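Local coordinates for protein transcriptional regulator (GntR family) (Enterococcus faecalis, PDB 3DDV) that probably regulates transcription as a GntR-family repressor or activator, its UTRA domain being of the kind that senses small-molecule effectors, at residues B[10-15]-B[36-41]; B[50-55]-B[129-134]; B[80-85]-B[121-126]. All blocks are in the same frame, centred on the assembly; numbering follows the deposited sequence.

In the fold
From the N terminus, strand 8-16 passes into helix 20-26 and returns as strand 34-43, and contact 1 closes this short loop. Strand 46-56 follows directly and opens contact 2, which closes only when strand 126-135 arrives. Contact 3 lies wholly within that longer loop, joining the start of strand 84-95 to the turn after strand 111-121. Contacts 1 and 2 are therefore in series and touch side by side, their centres about 9 Å apart. Contact 3 sits about 19 Å from contact 2, centre to centre. All three reach one antiparallel sheet, contact 1 at its 8-16 edge, contact 2 in the middle and contact 3 towards its 84-95 edge.

Contact 1: B[10-15]-B[36-41]; sequences TVSYFV and RMERIR
Strands 10-15 and 36-41 run antiparallel, and Phe14 and Arg36 form a hydrogen-bonded pair: Phe14 N reaches Arg36 O at 3.0 Å and Arg36 N reaches Phe14 O at 2.8 Å. Further along, Glu38 N bonds Ser12 O at 3.0 Å. In return, Glu38 O receives two weak bonds, from Val11 N and Ser12 N. Val11 and Ser12 thus both face Glu38. This is a classic beta bulge, and it shifts the register by one residue before Thr10 pairs with Arg39. The bulge turns Val11 toward strand 36-41, where its CG2 packs on Ile40 CG1 at 3.7 Å. Both strands belong to the UTRA-domain sheet, with 8-16 as its outermost strand within the chain.

On the face of Ser12, Phe14, Arg36 and Glu38, Ser12 OG gives a weak bond to Glu38 OE1 at 3.0 Å. Ser12 chi1 of 65° sets OG between the backbone N and the carbonyl carbon, close to the extended Glu38 chain. The Phe14 ring meets Arg36 CD only loosely, CZ to CD being 4.3 Å.

Tyr13 and Met37 pair on the other face. Tyr13 CD1 touches Met37 CB at 3.6 Å, and Met37 SD lies at the ring edge, in its plane, a Met-aromatic contact. The Met37 chain bends at its end and lays CE over one face of the Arg39 guanidinium. That group is also held by a salt bridge to Glu51 and a hydrogen bond to Thr69 O. Helix 65-70 covers this face, touching Thr10, Tyr13 and Met37.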
loop_
_atom_site.group_PDB
_atom_site.type_symbol
_atom_site.label_atom_id
_atom_site.label_comp_id
_atom_site.label_asym_id
_atom_site.label_seq_id
_atom_site.Cartn_x
_atom_site.Cartn_y
_atom_site.Cartn_z
ATOM N N THR B 10 29.127 10.102 -25.764
ATOM C CA THR B 10 29.860 9.210 -24.869
ATOM C C THR B 10 30.882 9.972 -24.048
ATOM O O THR B 10 31.885 10.363 -24.549
ATOM C CB THR B 10 30.602 8.112 -25.617
ATOM O OG1 THR B 10 29.743 7.516 -26.578
ATOM C CG2 THR B 10 31.011 7.050 -24.672
ATOM N N VAL B 11 30.608 10.159 -22.777
ATOM C CA VAL B 11 31.536 10.744 -21.815
ATOM C C VAL B 11 32.741 9.859 -21.411
ATOM O O VAL B 11 33.809 10.370 -21.105
ATOM C CB VAL B 11 30.756 11.045 -20.536
ATOM C CG1 VAL B 11 31.693 11.320 -19.328
ATOM C CG2 VAL B 11 29.786 12.167 -20.807
ATOM N N SER B 12 32.556 8.549 -21.300
ATOM C CA SER B 12 33.698 7.655 -21.132
ATOM C C SER B 12 33.405 6.236 -21.612
ATOM O O SER B 12 32.261 5.861 -21.829
ATOM C CB SER B 12 34.178 7.631 -19.692
ATOM O OG SER B 12 33.181 7.085 -18.903
ATOM N N TYR B 13 34.462 5.455 -21.773
ATOM C CA TYR B 13 34.337 4.192 -22.442
ATOM C C TYR B 13 35.629 3.417 -22.250
ATOM O O TYR B 13 36.650 3.766 -22.791
ATOM C CB TYR B 13 34.071 4.448 -23.927
ATOM C CG TYR B 13 33.704 3.244 -24.736
ATOM C CD1 TYR B 13 32.396 2.843 -24.854
ATOM C CD2 TYR B 13 34.651 2.524 -25.395
ATOM C CE1 TYR B 13 32.045 1.742 -25.608
ATOM C CE2 TYR B 13 34.314 1.427 -26.168
ATOM C CZ TYR B 13 33.003 1.041 -26.263
ATOM O OH TYR B 13 32.665 -0.045 -27.033
ATOM N N PHE B 14 35.576 2.367 -21.451
ATOM C CA PHE B 14 36.746 1.576 -21.158
ATOM C C PHE B 14 36.428 0.282 -20.431
ATOM O O PHE B 14 35.368 0.127 -19.800
ATOM C CB PHE B 14 37.732 2.386 -20.335
ATOM C CG PHE B 14 37.218 2.810 -19.001
ATOM C CD1 PHE B 14 36.875 4.117 -18.771
ATOM C CD2 PHE B 14 37.135 1.904 -17.945
ATOM C CE1 PHE B 14 36.427 4.518 -17.531
ATOM C CE2 PHE B 14 36.686 2.302 -16.694
ATOM C CZ PHE B 14 36.346 3.608 -16.480
ATOM N N VAL B 15 37.394 -0.614 -20.480
ATOM C CA VAL B 15 37.278 -1.918 -19.899
ATOM C C VAL B 15 37.814 -1.920 -18.473
ATOM O O VAL B 15 38.840 -1.330 -18.165
ATOM C CB VAL B 15 38.051 -2.899 -20.766
ATOM C CG1 VAL B 15 38.118 -4.233 -20.150
ATOM C CG2 VAL B 15 37.407 -2.975 -22.119
ATOM N N ARG B 36 32.625 -0.596 -19.628
ATOM C CA ARG B 36 31.890 0.354 -18.855
ATOM C C ARG B 36 31.834 1.589 -19.644
ATOM O O ARG B 36 32.870 2.070 -20.105
ATOM C CB ARG B 36 32.627 0.654 -17.594
ATOM C CG ARG B 36 31.716 1.199 -16.550
ATOM C CD ARG B 36 32.274 2.403 -15.866
ATOM N NE ARG B 36 31.673 2.460 -14.573
ATOM C CZ ARG B 36 32.015 1.667 -13.563
ATOM N NH1 ARG B 36 33.032 0.763 -13.683
ATOM N NH2 ARG B 36 31.343 1.800 -12.400
ATOM N N MET B 37 30.634 2.083 -19.859
ATOM C CA MET B 37 30.433 3.268 -20.691
ATOM C C MET B 37 29.414 4.206 -20.076
ATOM O O MET B 37 28.463 3.783 -19.400
ATOM C CB MET B 37 30.093 2.903 -22.129
ATOM C CG MET B 37 28.731 2.327 -22.431
ATOM S SD MET B 37 28.385 2.402 -24.219
ATOM C CE MET B 37 27.914 4.128 -24.423
ATOM N N GLU B 38 29.705 5.491 -20.222
ATOM C CA GLU B 38 28.926 6.566 -19.626
ATOM C C GLU B 38 28.498 7.456 -20.744
ATOM O O GLU B 38 29.301 7.730 -21.637
ATOM C CB GLU B 38 29.787 7.394 -18.709
ATOM C CG GLU B 38 30.016 6.735 -17.411
ATOM C CD GLU B 38 31.004 7.441 -16.543
ATOM O OE1 GLU B 38 31.494 8.541 -16.894
ATOM O OE2 GLU B 38 31.294 6.856 -15.502
ATOM N N ARG B 39 27.282 7.966 -20.672
ATOM C CA ARG B 39 26.683 8.581 -21.829
ATOM C C ARG B 39 25.622 9.610 -21.415
ATOM O O ARG B 39 24.852 9.354 -20.513
ATOM C CB ARG B 39 26.075 7.434 -22.620
ATOM C CG ARG B 39 25.451 7.764 -23.918
ATOM C CD ARG B 39 24.040 7.102 -24.066
ATOM N NE ARG B 39 24.087 5.640 -24.233
ATOM C CZ ARG B 39 24.353 5.010 -25.385
ATOM N NH1 ARG B 39 24.617 5.685 -26.508
ATOM N NH2 ARG B 39 24.364 3.678 -25.400
ATOM N N ILE B 40 25.641 10.786 -22.043
ATOM C CA ILE B 40 24.568 11.806 -21.923
ATOM C C ILE B 40 23.726 11.830 -23.215
ATOM O O ILE B 40 24.271 11.790 -24.296
ATOM C CB ILE B 40 25.156 13.218 -21.676
ATOM C CG1 ILE B 40 26.209 13.170 -20.564
ATOM C CG2 ILE B 40 24.068 14.170 -21.310
ATOM C CD1 ILE B 40 26.868 14.464 -20.270
ATOM N N ARG B 41 22.406 11.861 -23.077
ATOM C CA ARG B 41 21.467 12.047 -24.211
ATOM C C ARG B 41 20.735 13.366 -24.066
ATOM O O ARG B 41 20.449 13.831 -22.959
ATOM C CB ARG B 41 20.437 10.911 -24.308
ATOM C CG ARG B 41 21.110 9.523 -24.316
ATOM C CD ARG B 41 20.145 8.310 -24.516
ATOM N NE ARG B 41 19.961 8.079 -25.953
ATOM C CZ ARG B 41 20.592 7.169 -26.712
ATOM N NH1 ARG B 41 21.449 6.268 -26.207
ATOM N NH2 ARG B 41 20.333 7.157 -28.012
#

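Contact 2: B[50-55]-B[129-134]; sequences FEVASI and YVRTQY
Val52 and Arg131 pair across strands 50-55 and 129-134, with Val52 N to Arg131 O and Arg131 N to Val52 O both at 2.8 Å. The strands are antiparallel at 174° and in unbroken register. Phe50 with Gln133 and Ser54 with Tyr129 are hydrogen-bonded pairs of the same kind, so a regular ladder of six backbone bonds joins two central strands of the UTRA-domain sheet.

The tight part of the contact gathers round the Arg131 guanidinium. Its chain bends at chi2 (144°) and again at chi3, which folds the group back toward strand 50-55. Val52 CG1 lies over one face, 3.8 Å from Arg131 CZ. The Tyr129 ring lies against the opposite face, its CD2 offset toward the rim, so the flat group is held between a methyl and a ring. At its edge Arg131 NH2 meets Ser54 OG at 2.7 Å, a bond that is weak because it is strongly bent (131°). NH2 also makes a weak bond back to Tyr129 O.

The other face is packed too. Glu51 CG lies on Val130 CG1 at 3.5 Å, and Thr132 OG1 bonds Glu51 OE1 weakly at 3.4 Å. Glu51 is also tied to Arg39 by a salt bridge. The looser part is the Phe50-Gln133 end. There the side chains meet the opposite strand only through CB and backbone O, Gln133 CB to Phe50 O being 3.6 Å, and Gln133 is partly exposed.

The stronger partner of Ser54 OG is Glu22, whose carboxylate also forms a long, weak ion pair with Arg131. The Tyr129 side chain comes within about 3 Å of a bound magnesium ion. The buried positive charge of Arg131 is thus probably offset in part by Glu22, the Ser54 hydroxyl being bonded to both.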
loop_
_atom_site.group_PDB
_atom_site.type_symbol
_atom_site.label_atom_id
_atom_site.label_comp_id
_atom_site.label_asym_id
_atom_site.label_seq_id
_atom_site.Cartn_x
_atom_site.Cartn_y
_atom_site.Cartn_z
ATOM N N PHE B 50 21.711 10.893 -18.008
ATOM C CA PHE B 50 23.071 10.363 -17.923
ATOM C C PHE B 50 22.959 8.904 -17.554
ATOM O O PHE B 50 22.268 8.540 -16.580
ATOM C CB PHE B 50 23.812 11.076 -16.817
ATOM C CG PHE B 50 25.168 10.549 -16.579
ATOM C CD1 PHE B 50 26.237 11.053 -17.273
ATOM C CD2 PHE B 50 25.384 9.566 -15.655
ATOM C CE1 PHE B 50 27.497 10.589 -17.064
ATOM C CE2 PHE B 50 26.632 9.093 -15.462
ATOM C CZ PHE B 50 27.695 9.610 -16.166
ATOM N N GLU B 51 23.638 8.070 -18.307
ATOM C CA GLU B 51 23.535 6.640 -18.135
ATOM C C GLU B 51 24.915 5.989 -17.982
ATOM O O GLU B 51 25.793 6.207 -18.788
ATOM C CB GLU B 51 22.797 6.113 -19.375
ATOM C CG GLU B 51 22.852 4.620 -19.637
ATOM C CD GLU B 51 22.086 4.221 -20.880
ATOM O OE1 GLU B 51 20.801 4.292 -20.814
ATOM O OE2 GLU B 51 22.764 3.812 -21.868
ATOM N N VAL B 52 25.085 5.173 -16.964
ATOM C CA VAL B 52 26.241 4.290 -16.878
ATOM C C VAL B 52 25.802 2.894 -17.305
ATOM O O VAL B 52 24.848 2.344 -16.769
ATOM C CB VAL B 52 26.811 4.198 -15.425
ATOM C CG1 VAL B 52 28.119 3.437 -15.418
ATOM C CG2 VAL B 52 26.994 5.546 -14.908
ATOM N N ALA B 53 26.530 2.293 -18.220
ATOM C CA ALA B 53 26.197 0.954 -18.620
ATOM C C ALA B 53 27.420 0.043 -18.500
ATOM O O ALA B 53 28.525 0.402 -18.892
ATOM C CB ALA B 53 25.639 0.960 -20.019
ATOM N N SER B 54 27.197 -1.138 -17.940
ATOM C CA SER B 54 28.240 -2.128 -17.824
ATOM C C SER B 54 27.833 -3.434 -18.509
ATOM O O SER B 54 26.815 -4.001 -18.196
ATOM C CB SER B 54 28.596 -2.368 -16.355
ATOM O OG SER B 54 29.392 -1.311 -15.834
ATOM N N ILE B 55 28.653 -3.899 -19.443
ATOM C CA ILE B 55 28.383 -5.093 -20.237
ATOM C C ILE B 55 29.573 -6.055 -20.044
ATOM O O ILE B 55 30.698 -5.625 -20.048
ATOM C CB ILE B 55 28.278 -4.715 -21.727
ATOM C CG1 ILE B 55 27.174 -3.684 -21.906
ATOM C CG2 ILE B 55 28.043 -5.945 -22.601
ATOM C CD1 ILE B 55 27.485 -2.637 -22.874
ATOM N N TYR B 129 24.011 -4.000 -17.154
ATOM C CA TYR B 129 23.596 -3.387 -15.893
ATOM C C TYR B 129 23.618 -1.898 -16.128
ATOM O O TYR B 129 24.650 -1.310 -16.342
ATOM C CB TYR B 129 24.565 -3.768 -14.781
ATOM C CG TYR B 129 24.296 -3.079 -13.478
ATOM C CD1 TYR B 129 23.012 -2.816 -13.072
ATOM C CD2 TYR B 129 25.327 -2.726 -12.630
ATOM C CE1 TYR B 129 22.752 -2.199 -11.870
ATOM C CE2 TYR B 129 25.067 -2.126 -11.398
ATOM C CZ TYR B 129 23.769 -1.857 -11.044
ATOM O OH TYR B 129 23.472 -1.231 -9.859
ATOM N N VAL B 130 22.469 -1.281 -16.147
ATOM C CA VAL B 130 22.374 0.071 -16.689
ATOM C C VAL B 130 21.773 0.952 -15.632
ATOM O O VAL B 130 20.821 0.564 -14.943
ATOM C CB VAL B 130 21.551 0.103 -18.030
ATOM C CG1 VAL B 130 21.563 1.495 -18.654
ATOM C CG2 VAL B 130 22.113 -0.948 -19.005
ATOM N N ARG B 131 22.371 2.111 -15.435
ATOM C CA ARG B 131 21.980 2.943 -14.303
ATOM C C ARG B 131 21.861 4.327 -14.880
ATOM O O ARG B 131 22.868 4.928 -15.326
ATOM C CB ARG B 131 23.035 2.890 -13.222
ATOM C CG ARG B 131 23.299 1.465 -12.728
ATOM C CD ARG B 131 24.749 1.234 -12.392
ATOM N NE ARG B 131 25.452 0.662 -13.511
ATOM C CZ ARG B 131 26.758 0.402 -13.511
ATOM N NH1 ARG B 131 27.529 0.699 -12.495
ATOM N NH2 ARG B 131 27.311 -0.128 -14.564
ATOM N N THR B 132 20.623 4.791 -14.930
ATOM C CA THR B 132 20.323 5.995 -15.605
ATOM C C THR B 132 19.753 7.017 -14.658
ATOM O O THR B 132 18.964 6.705 -13.786
ATOM C CB THR B 132 19.348 5.726 -16.665
ATOM O OG1 THR B 132 19.930 4.814 -17.580
ATOM C CG2 THR B 132 19.000 7.009 -17.358
ATOM N N GLN B 133 20.157 8.249 -14.881
ATOM C CA GLN B 133 19.765 9.343 -14.063
ATOM C C GLN B 133 19.146 10.432 -14.984
ATOM O O GLN B 133 19.846 11.056 -15.841
ATOM C CB GLN B 133 21.039 9.801 -13.385
ATOM C CG GLN B 133 20.883 10.096 -11.927
ATOM C CD GLN B 133 22.057 9.749 -11.123
ATOM O OE1 GLN B 133 22.672 8.712 -11.334
ATOM N NE2 GLN B 133 22.378 10.594 -10.165
ATOM N N TYR B 134 17.829 10.605 -14.876
ATOM C CA TYR B 134 17.065 11.575 -15.702
ATOM C C TYR B 134 16.818 12.850 -14.900
ATOM O O TYR B 134 16.480 12.784 -13.707
ATOM C CB TYR B 134 15.683 11.028 -16.037
ATOM C CG TYR B 134 15.689 9.745 -16.799
ATOM C CD1 TYR B 134 15.720 9.738 -18.178
ATOM C CD2 TYR B 134 15.598 8.549 -16.144
ATOM C CE1 TYR B 134 15.708 8.556 -18.876
ATOM C CE2 TYR B 134 15.597 7.394 -16.814
ATOM C CZ TYR B 134 15.661 7.388 -18.185
ATOM O OH TYR B 134 15.694 6.185 -18.831
#

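Contact 3: B[80-85]-B[121-126]; sequences SGHKIG and FENGLP
His82 lies over Phe121, its imidazole in an offset stack on the phenyl ring with centroids 4.6 Å apart and planes at 16°. CB sits over the centre of the Phe121 ring, 3.7 Å from the centroid, as a CH-pi contact. With CG anti to the carbonyl carbon (chi1 -77°), the imidazole then runs out over one side of the phenyl ring. CG approaches Phe121 CD2 at 3.9 Å, and ND1 approaches Phe121 CE2 at 3.7 Å. Asn123 ND2 approaches the CD2-NE2 side of the imidazole obliquely, its amide plane perpendicular to the ring.

Phe121 to Gly124 form a type I beta turn, the tip of the hairpin between strands 111-121 and 126-135. Asn123 OD1 accepts from Leu125 N at 3.1 Å, making an Asx turn. Residues 80-85 leave helix 72-80 and enter the outer strand 84-95 alongside this tip.

One backbone bond joins the two segments: Glu122 N to Lys83 O, 2.8 Å and nearly straight at 168°. The side chains of this pair lie side by side, pointing the same way. Lys83 CB touches Glu122 OE1 at 3.3 Å, while NZ stays 6.5 Å from that oxygen. A water weakly bridges Lys83 N and Asn123 N. Phe121 also stacks with Phe127 and touches Leu76 of helix 72-80.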
loop_
_atom_site.group_PDB
_atom_site.type_symbol
_atom_site.label_atom_id
_atom_site.label_comp_id
_atom_site.label_asym_id
_atom_site.label_seq_id
_atom_site.Cartn_x
_atom_site.Cartn_y
_atom_site.Cartn_z
ATOM N N SER B 80 24.952 -12.428 -31.685
ATOM C CA SER B 80 25.445 -13.260 -30.561
ATOM C C SER B 80 24.918 -14.689 -30.583
ATOM O O SER B 80 25.472 -15.574 -29.888
ATOM C CB SER B 80 25.112 -12.608 -29.228
ATOM O OG SER B 80 23.775 -12.195 -29.236
ATOM N N GLY B 81 23.871 -14.901 -31.399
ATOM C CA GLY B 81 23.102 -16.131 -31.383
ATOM C C GLY B 81 22.539 -16.259 -29.978
ATOM O O GLY B 81 22.941 -17.134 -29.210
ATOM N N HIS B 82 21.680 -15.316 -29.619
ATOM C CA HIS B 82 20.955 -15.324 -28.357
ATOM C C HIS B 82 19.817 -14.352 -28.561
ATOM O O HIS B 82 19.869 -13.471 -29.431
ATOM C CB HIS B 82 21.775 -14.793 -27.191
ATOM C CG HIS B 82 22.789 -15.742 -26.648
ATOM N ND1 HIS B 82 24.134 -15.434 -26.595
ATOM C CD2 HIS B 82 22.658 -16.968 -26.093
ATOM C CE1 HIS B 82 24.792 -16.443 -26.053
ATOM N NE2 HIS B 82 23.919 -17.384 -25.735
ATOM N N LYS B 83 18.799 -14.499 -27.732
ATOM C CA LYS B 83 17.680 -13.585 -27.769
ATOM C C LYS B 83 17.617 -12.791 -26.481
ATOM O O LYS B 83 17.855 -13.314 -25.387
ATOM C CB LYS B 83 16.366 -14.344 -28.008
ATOM C CG LYS B 83 16.261 -14.996 -29.393
ATOM C CD LYS B 83 16.228 -13.942 -30.530
ATOM C CE LYS B 83 16.100 -14.566 -31.917
ATOM N NZ LYS B 83 14.895 -13.963 -32.576
ATOM N N ILE B 84 17.322 -11.514 -26.634
ATOM C CA ILE B 84 17.094 -10.646 -25.503
ATOM C C ILE B 84 15.866 -11.135 -24.695
ATOM O O ILE B 84 14.753 -11.109 -25.202
ATOM C CB ILE B 84 16.912 -9.160 -25.983
ATOM C CG1 ILE B 84 18.234 -8.671 -26.622
ATOM C CG2 ILE B 84 16.429 -8.267 -24.814
ATOM C CD1 ILE B 84 18.210 -7.233 -27.105
ATOM N N GLY B 85 16.081 -11.592 -23.457
ATOM C CA GLY B 85 14.991 -12.117 -22.618
ATOM C C GLY B 85 14.354 -11.087 -21.690
ATOM O O GLY B 85 13.998 -9.988 -22.099
ATOM N N PHE B 121 19.536 -12.550 -21.262
ATOM C CA PHE B 121 19.161 -13.351 -22.412
ATOM C C PHE B 121 17.998 -14.297 -22.056
ATOM O O PHE B 121 17.799 -14.670 -20.875
ATOM C CB PHE B 121 20.367 -14.131 -22.961
ATOM C CG PHE B 121 21.368 -13.260 -23.664
ATOM C CD1 PHE B 121 20.950 -12.203 -24.487
ATOM C CD2 PHE B 121 22.719 -13.482 -23.519
ATOM C CE1 PHE B 121 21.880 -11.394 -25.166
ATOM C CE2 PHE B 121 23.651 -12.682 -24.181
ATOM C CZ PHE B 121 23.234 -11.643 -25.009
ATOM N N GLU B 122 17.252 -14.703 -23.083
ATOM C CA GLU B 122 16.269 -15.768 -22.922
ATOM C C GLU B 122 16.860 -16.946 -22.182
ATOM O O GLU B 122 16.123 -17.677 -21.573
ATOM C CB GLU B 122 15.666 -16.198 -24.261
ATOM C CG GLU B 122 14.817 -15.070 -24.846
ATOM C CD GLU B 122 13.918 -15.483 -25.998
ATOM O OE1 GLU B 122 14.258 -16.487 -26.672
ATOM O OE2 GLU B 122 12.898 -14.784 -26.238
ATOM N N ASN B 123 18.178 -17.136 -22.182
ATOM C CA ASN B 123 18.707 -18.247 -21.421
ATOM C C ASN B 123 19.090 -17.913 -19.989
ATOM O O ASN B 123 19.796 -18.702 -19.340
ATOM C CB ASN B 123 19.862 -18.904 -22.167
ATOM C CG ASN B 123 21.125 -18.043 -22.218
ATOM O OD1 ASN B 123 21.460 -17.305 -21.276
ATOM N ND2 ASN B 123 21.858 -18.169 -23.326
ATOM N N GLY B 124 18.655 -16.749 -19.494
ATOM C CA GLY B 124 18.953 -16.347 -18.093
ATOM C C GLY B 124 20.249 -15.583 -17.810
ATOM O O GLY B 124 20.447 -15.108 -16.708
ATOM N N LEU B 125 21.134 -15.456 -18.801
ATOM C CA LEU B 125 22.449 -14.769 -18.645
ATOM C C LEU B 125 22.291 -13.240 -18.694
ATOM O O LEU B 125 21.755 -12.707 -19.676
ATOM C CB LEU B 125 23.393 -15.163 -19.783
ATOM C CG LEU B 125 24.842 -14.640 -19.773
ATOM C CD1 LEU B 125 25.641 -15.321 -18.689
ATOM C CD2 LEU B 125 25.513 -14.789 -21.196
ATOM N N PRO B 126 22.740 -12.535 -17.635
ATOM C CA PRO B 126 22.809 -11.073 -17.667
ATOM C C PRO B 126 23.689 -10.556 -18.790
ATOM O O PRO B 126 24.762 -11.113 -19.048
ATOM C CB PRO B 126 23.465 -10.719 -16.342
ATOM C CG PRO B 126 23.293 -11.932 -15.458
ATOM C CD PRO B 126 23.169 -13.108 -16.346
HETATM O O HOH W 1 19.293 -16.853 -25.229
#